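Local coordinates for DUF4847 domain-containing protein (Bacteroides vulgatus, PDB 4ZGF), which is of unknown function but binds calcium ions and probably belongs to the lipocalin-like proteins of the calycin group, at residues Gly68-Asn72 against Gly73-Gly77. Numbering follows the deposited sequence. Where two conformers were deposited one is given.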
loop_
_atom_site.group_PDB
_atom_site.type_symbol
_atom_site.label_atom_id
_atom_site.label_comp_id
_atom_site.label_asym_id
_atom_site.label_seq_id
_atom_site.Cartn_x
_atom_site.Cartn_y
_atom_site.Cartn_z
ATOM N N GLY A 68 -2.191 -3.056 11.363
ATOM C CA GLY A 68 -1.457 -3.721 10.276
ATOM C C GLY A 68 -0.156 -4.244 10.797
ATOM O O GLY A 68 0.185 -4.101 11.988
ATOM N N SER A 69 0.614 -4.858 9.905
ATOM C CA SER A 69 1.866 -5.513 10.262
ATOM C C SER A 69 2.916 -5.208 9.219
ATOM O O SER A 69 2.674 -5.435 8.035
ATOM C CB SER A 69 1.625 -7.006 10.349
ATOM O OG SER A 69 2.778 -7.665 10.829
ATOM N N ILE A 70 4.063 -4.685 9.669
ATOM C CA ILE A 70 5.202 -4.402 8.795
ATOM C C ILE A 70 6.475 -4.893 9.508
ATOM O O ILE A 70 6.381 -5.692 10.450
ATOM C CB ILE A 70 5.240 -2.921 8.344
ATOM C CG1 ILE A 70 5.459 -1.960 9.529
ATOM C CG2 ILE A 70 3.968 -2.530 7.591
ATOM C CD1 ILE A 70 5.541 -0.490 9.124
ATOM N N GLN A 71 7.672 -4.507 9.077
ATOM C CA GLN A 71 8.836 -5.035 9.753
ATOM C C GLN A 71 8.812 -4.586 11.212
ATOM O O GLN A 71 8.446 -3.456 11.536
ATOM C CB GLN A 71 10.131 -4.590 9.075
ATOM C CG GLN A 71 10.286 -5.143 7.674
ATOM C CD GLN A 71 11.542 -4.662 6.968
ATOM O OE1 GLN A 71 11.573 -3.511 6.436
ATOM N NE2 GLN A 71 12.556 -5.478 6.895
ATOM N N ASN A 72 9.213 -5.498 12.103
ATOM C CA ASN A 72 9.318 -5.221 13.544
ATOM C C ASN A 72 8.036 -5.094 14.325
ATOM O O ASN A 72 8.092 -4.931 15.542
ATOM C CB ASN A 72 10.197 -4.011 13.870
ATOM C CG ASN A 72 11.609 -4.188 13.453
ATOM O OD1 ASN A 72 12.181 -5.283 13.651
ATOM N ND2 ASN A 72 12.191 -3.160 12.884
ATOM N N GLY A 73 6.908 -5.166 13.704
ATOM C CA GLY A 73 5.683 -5.101 14.498
ATOM C C GLY A 73 4.526 -4.400 13.811
ATOM O O GLY A 73 4.451 -4.153 12.598
ATOM N N THR A 74 3.611 -4.004 14.647
ATOM C CA THR A 74 2.357 -3.494 14.170
ATOM C C THR A 74 2.350 -1.990 13.972
ATOM O O THR A 74 3.028 -1.213 14.645
ATOM C CB THR A 74 1.211 -3.856 15.077
ATOM O OG1 THR A 74 1.440 -3.275 16.352
ATOM C CG2 THR A 74 1.059 -5.355 15.172
ATOM N N ILE A 75 1.467 -1.618 13.034
ATOM C CA ILE A 75 1.012 -0.235 12.867
ATOM C C ILE A 75 -0.406 -0.157 13.386
ATOM O O ILE A 75 -1.166 -1.124 13.318
ATOM C CB ILE A 75 1.109 0.230 11.407
ATOM C CG1 ILE A 75 0.400 -0.722 10.456
ATOM C CG2 ILE A 75 2.548 0.429 11.028
ATOM C CD1 ILE A 75 0.298 -0.262 9.011
ATOM N N GLU A 76 -0.789 1.024 13.884
ATOM C CA GLU A 76 -2.146 1.284 14.302
ATOM C C GLU A 76 -2.493 2.722 13.967
ATOM O O GLU A 76 -1.616 3.583 13.933
ATOM C CB GLU A 76 -2.326 1.120 15.837
ATOM C CG GLU A 76 -1.944 -0.255 16.358
ATOM C CD GLU A 76 -2.056 -0.399 17.842
ATOM O OE1 GLU A 76 -2.164 0.598 18.552
ATOM O OE2 GLU A 76 -1.987 -1.532 18.333
ATOM N N GLY A 77 -3.793 2.988 13.824
ATOM C CA GLY A 77 -4.248 4.358 13.645
ATOM C C GLY A 77 -5.710 4.419 13.317
ATOM O O GLY A 77 -6.485 3.526 13.630
#
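Ile70 and Ile75 meet on one face of a beta hairpin, each with CG1 set between its own backbone N and carbonyl carbon (chi1 64° and 53°). The two side chains cross at about a right angle. CD1 of Ile70 reaches CG2 of Ile75 at 3.7 Å. The other branch, CG1 of Ile75, lies over the backbone of Gly68, 3.5 Å from its CA. A side chain on Gly68 would collide with Ile75 CD1. With Ile75 cut back to an alanine, Ile70 CD1 would probably lose its CG2 partner, and a gap would be likely to open over Gly68 CA. Gly68 and Ile75 form an antiparallel hydrogen-bonded pair, with Gly68 N to Ile75 O at 2.9 Å. Ile75 N gives a bond back to Gly68 O, 3.0 Å away and from above the plane of that carbonyl. Nearer the turn, Ile70 N gives Gly73 O an almost straight bond of 3.0 Å. Gly73 N returns a weak one to Ile70 O across a type II turn. The backbone angles of Gly73 call for glycine. Asn72 ND2 is hydrogen-bonded to Pro97 O, and Gln71 OE1 to Thr99 OG1, which ties the turn to the loop before helix 100-111. Phe105 of that helix touches both isoleucines, and strands 57-60 and 87-92 flank the hairpin in the antiparallel sheet.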